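Local coordinates for protein LYND (Lyngbya aestuarii, PDB 4V1T) that probably uses ATP and magnesium to cyclodehydrate cysteine residues of precursor peptides into thiazolines, as a YcaO-family heterocyclase, at residues E539-M547 with I697-A708. Residues are numbered along the deposited sequence; the frame is centred on the assembly and turned at random.
Sequences EEAILQGFM and IYTDVMTCVNIA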
loop_
_atom_site.group_PDB
_atom_site.type_symbol
_atom_site.label_atom_id
_atom_site.label_comp_id
_atom_site.label_asym_id
_atom_site.label_seq_id
_atom_site.Cartn_x
_atom_site.Cartn_y
_atom_site.Cartn_z
ATOM N N GLU B 539 -22.478 6.472 -16.769
ATOM C CA GLU B 539 -22.223 7.220 -18.003
ATOM C C GLU B 539 -20.740 7.191 -18.347
ATOM O O GLU B 539 -20.363 7.305 -19.509
ATOM C CB GLU B 539 -22.751 8.659 -17.917
ATOM C CG GLU B 539 -22.803 9.272 -16.529
ATOM C CD GLU B 539 -24.024 8.852 -15.726
ATOM O OE1 GLU B 539 -25.144 8.949 -16.253
ATOM O OE2 GLU B 539 -23.853 8.415 -14.567
ATOM N N GLU B 540 -19.903 7.034 -17.328
ATOM C CA GLU B 540 -18.464 6.901 -17.522
ATOM C C GLU B 540 -18.160 5.573 -18.189
ATOM O O GLU B 540 -17.357 5.489 -19.122
ATOM C CB GLU B 540 -17.747 6.981 -16.174
ATOM C CG GLU B 540 -16.344 7.551 -16.222
ATOM C CD GLU B 540 -15.730 7.668 -14.831
ATOM O OE1 GLU B 540 -16.031 8.657 -14.127
ATOM O OE2 GLU B 540 -14.970 6.753 -14.435
ATOM N N ALA B 541 -18.809 4.528 -17.703
ATOM C CA ALA B 541 -18.614 3.192 -18.235
ATOM C C ALA B 541 -19.170 3.066 -19.657
ATOM O O ALA B 541 -18.567 2.411 -20.510
ATOM C CB ALA B 541 -19.262 2.171 -17.315
ATOM N N ILE B 542 -20.320 3.687 -19.902
ATOM C CA ILE B 542 -20.932 3.675 -21.224
ATOM C C ILE B 542 -20.041 4.367 -22.252
ATOM O O ILE B 542 -19.874 3.870 -23.356
ATOM C CB ILE B 542 -22.314 4.356 -21.205
ATOM C CG1 ILE B 542 -23.305 3.495 -20.419
ATOM C CG2 ILE B 542 -22.833 4.567 -22.627
ATOM C CD1 ILE B 542 -24.635 4.175 -20.156
ATOM N N LEU B 543 -19.492 5.523 -21.882
ATOM C CA LEU B 543 -18.618 6.275 -22.770
ATOM C C LEU B 543 -17.414 5.434 -23.194
ATOM O O LEU B 543 -17.084 5.346 -24.373
ATOM C CB LEU B 543 -18.126 7.555 -22.091
ATOM C CG LEU B 543 -17.217 8.457 -22.932
ATOM C CD1 LEU B 543 -17.896 8.872 -24.228
ATOM C CD2 LEU B 543 -16.806 9.684 -22.136
ATOM N N GLN B 544 -16.759 4.821 -22.219
ATOM C CA GLN B 544 -15.605 3.993 -22.504
ATOM C C GLN B 544 -15.996 2.799 -23.369
ATOM O O GLN B 544 -15.282 2.451 -24.305
ATOM C CB GLN B 544 -14.948 3.518 -21.206
ATOM C CG GLN B 544 -13.649 2.755 -21.408
ATOM C CD GLN B 544 -12.567 3.605 -22.040
ATOM O OE1 GLN B 544 -12.144 4.614 -21.469
ATOM N NE2 GLN B 544 -12.116 3.205 -23.236
ATOM N N GLY B 545 -17.130 2.183 -23.052
ATOM C CA GLY B 545 -17.611 1.031 -23.800
ATOM C C GLY B 545 -17.844 1.376 -25.255
ATOM O O GLY B 545 -17.444 0.635 -26.151
ATOM N N PHE B 546 -18.487 2.518 -25.479
ATOM C CA PHE B 546 -18.747 3.015 -26.832
ATOM C C PHE B 546 -17.433 3.213 -27.592
ATOM O O PHE B 546 -17.283 2.763 -28.723
ATOM C CB PHE B 546 -19.534 4.341 -26.783
ATOM C CG PHE B 546 -20.086 4.763 -28.115
ATOM C CD1 PHE B 546 -19.300 5.454 -29.019
ATOM C CD2 PHE B 546 -21.384 4.442 -28.472
ATOM C CE1 PHE B 546 -19.801 5.819 -30.253
ATOM C CE2 PHE B 546 -21.893 4.810 -29.701
ATOM C CZ PHE B 546 -21.100 5.502 -30.594
ATOM N N MET B 547 -16.478 3.885 -26.961
ATOM C CA MET B 547 -15.193 4.146 -27.592
ATOM C C MET B 547 -14.476 2.846 -27.921
ATOM O O MET B 547 -13.745 2.764 -28.913
ATOM C CB MET B 547 -14.304 5.005 -26.678
ATOM C CG MET B 547 -14.749 6.448 -26.588
ATOM S SD MET B 547 -14.815 7.224 -28.211
ATOM C CE MET B 547 -16.098 8.424 -27.922
ATOM N N ILE B 697 -19.455 14.232 -18.883
ATOM C CA ILE B 697 -19.373 12.884 -19.417
ATOM C C ILE B 697 -20.699 12.513 -20.074
ATOM O O ILE B 697 -20.724 11.909 -21.144
ATOM C CB ILE B 697 -19.006 11.854 -18.323
ATOM C CG1 ILE B 697 -17.669 12.216 -17.672
ATOM C CG2 ILE B 697 -18.898 10.457 -18.917
ATOM C CD1 ILE B 697 -17.394 11.483 -16.367
ATOM N N TYR B 698 -21.796 12.899 -19.438
ATOM C CA TYR B 698 -23.128 12.595 -19.950
ATOM C C TYR B 698 -23.395 13.255 -21.301
ATOM O O TYR B 698 -24.040 12.675 -22.169
ATOM C CB TYR B 698 -24.191 13.033 -18.939
ATOM C CG TYR B 698 -25.604 12.900 -19.453
ATOM C CD1 TYR B 698 -26.104 11.669 -19.852
ATOM C CD2 TYR B 698 -26.436 13.999 -19.536
ATOM C CE1 TYR B 698 -27.395 11.544 -20.330
ATOM C CE2 TYR B 698 -27.728 13.881 -20.009
ATOM C CZ TYR B 698 -28.200 12.654 -20.403
ATOM O OH TYR B 698 -29.485 12.547 -20.872
ATOM N N THR B 699 -22.913 14.478 -21.470
ATOM C CA THR B 699 -23.072 15.164 -22.737
ATOM C C THR B 699 -22.263 14.441 -23.801
ATOM O O THR B 699 -22.665 14.373 -24.958
ATOM C CB THR B 699 -22.629 16.635 -22.645
ATOM O OG1 THR B 699 -23.361 17.284 -21.598
ATOM C CG2 THR B 699 -22.889 17.366 -23.962
ATOM N N ASP B 700 -21.125 13.885 -23.398
ATOM C CA ASP B 700 -20.238 13.203 -24.328
ATOM C C ASP B 700 -20.824 11.903 -24.865
ATOM O O ASP B 700 -20.604 11.583 -26.023
ATOM C CB ASP B 700 -18.883 12.929 -23.681
ATOM C CG ASP B 700 -17.976 14.139 -23.701
ATOM O OD1 ASP B 700 -18.474 15.253 -23.963
ATOM O OD2 ASP B 700 -16.763 13.981 -23.454
ATOM N N VAL B 701 -21.571 11.165 -24.042
ATOM C CA VAL B 701 -22.173 9.915 -24.512
ATOM C C VAL B 701 -23.362 10.212 -25.420
ATOM O O VAL B 701 -23.587 9.505 -26.397
ATOM C CB VAL B 701 -22.618 8.969 -23.357
ATOM C CG1 VAL B 701 -21.559 8.900 -22.275
ATOM C CG2 VAL B 701 -23.954 9.382 -22.763
ATOM N N MET B 702 -24.119 11.260 -25.094
ATOM C CA MET B 702 -25.249 11.646 -25.919
ATOM C C MET B 702 -24.744 12.212 -27.248
ATOM O O MET B 702 -25.456 12.205 -28.248
ATOM C CB MET B 702 -26.162 12.645 -25.189
ATOM C CG MET B 702 -26.926 12.051 -23.997
ATOM S SD MET B 702 -27.621 10.392 -24.280
ATOM C CE MET B 702 -28.938 10.751 -25.447
ATOM N N THR B 703 -23.503 12.679 -27.256
ATOM C CA THR B 703 -22.857 13.069 -28.497
ATOM C C THR B 703 -22.545 11.827 -29.333
ATOM O O THR B 703 -22.695 11.831 -30.554
ATOM C CB THR B 703 -21.552 13.837 -28.234
ATOM O OG1 THR B 703 -21.820 14.937 -27.363
ATOM C CG2 THR B 703 -20.954 14.358 -29.543
ATOM N N CYS B 704 -22.113 10.770 -28.657
ATOM C CA CYS B 704 -21.765 9.523 -29.312
ATOM C C CYS B 704 -22.986 8.777 -29.837
ATOM O O CYS B 704 -22.939 8.173 -30.917
ATOM C CB CYS B 704 -20.978 8.630 -28.349
ATOM S SG CYS B 704 -19.292 9.206 -28.015
ATOM N N VAL B 705 -24.073 8.799 -29.075
ATOM C CA VAL B 705 -25.285 8.110 -29.488
ATOM C C VAL B 705 -25.841 8.725 -30.778
ATOM O O VAL B 705 -26.362 8.018 -31.647
ATOM C CB VAL B 705 -26.362 8.135 -28.384
ATOM C CG1 VAL B 705 -26.857 9.535 -28.162
ATOM C CG2 VAL B 705 -27.538 7.259 -28.755
ATOM N N ASN B 706 -25.712 10.044 -30.898
ATOM C CA ASN B 706 -26.214 10.762 -32.058
ATOM C C ASN B 706 -25.310 10.627 -33.282
ATOM O O ASN B 706 -25.794 10.574 -34.410
ATOM C CB ASN B 706 -26.426 12.229 -31.713
ATOM C CG ASN B 706 -27.605 12.434 -30.778
ATOM O OD1 ASN B 706 -28.742 12.117 -31.119
ATOM N ND2 ASN B 706 -27.337 12.958 -29.590
ATOM N N ILE B 707 -24.002 10.564 -33.057
ATOM C CA ILE B 707 -23.055 10.307 -34.140
ATOM C C ILE B 707 -23.313 8.935 -34.759
ATOM O O ILE B 707 -23.250 8.769 -35.973
ATOM C CB ILE B 707 -21.593 10.386 -33.644
ATOM C CG1 ILE B 707 -21.204 11.842 -33.426
ATOM C CG2 ILE B 707 -20.629 9.758 -34.650
ATOM C CD1 ILE B 707 -19.871 12.028 -32.716
ATOM N N ALA B 708 -23.591 7.955 -33.911
ATOM C CA ALA B 708 -23.889 6.614 -34.379
ATOM C C ALA B 708 -25.212 6.603 -35.133
ATOM O O ALA B 708 -25.307 6.036 -36.217
ATOM C CB ALA B 708 -23.926 5.641 -33.208
#
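A knob-into-hole packing of two helices in the YcaO domain, beside its nucleotide pocket, sets Leu543 among Ile697, Asp700, Val701 and Cys704. The axes of 539-547 and 697-708 run in roughly the same direction, 37° apart and 9.0 Å at closest approach. Leucine suits the knob because its fork reaches two places at once: CD2 lies 3.9 Å from Ile697 CG2, while CD1 meets Cys704 SG at 4.0 Å. With CG anti to the backbone N (chi1 -179°), the fork lies beside its own carbonyl carbon and reaches into the hole. Val701, short and beta-branched, suits the place where the backbones come nearest, the CA atoms of Leu543 and Val701 being 5.4 Å apart; its CG1 rests 3.7 Å from Leu543 CB and also against the carbonyl oxygen of Glu539. At the N-terminal end, the CD1 methyl of Ile697 crosses the side chain of Glu540, whose carboxylate oxygens are hydrogen-bonded to Gly345 N and Asn536 ND2. Glu540 also comes near the bound ADP, which Gln544 of the same helix touches. Asp700 offers the hole its CB, its carboxylate being engaged by Lys335 and Ser694 N.

Farther along, the flat ring of Phe546 takes Cys704 on one face: Cys704 CB sits 3.7 Å from the ring centroid, only 15° off the normal, a CH-pi contact, whereas the sulfur stands obliquely to the ring. Ala708 is small enough to meet the same ring edge-on, in its plane, with CB 3.9 Å from Phe546 CZ. Met547, bent at chi2, curls its end back toward the second helix and brings its CE methyl to 3.3 Å from Cys704 SG, an approach so tight that its exact length is doubtful.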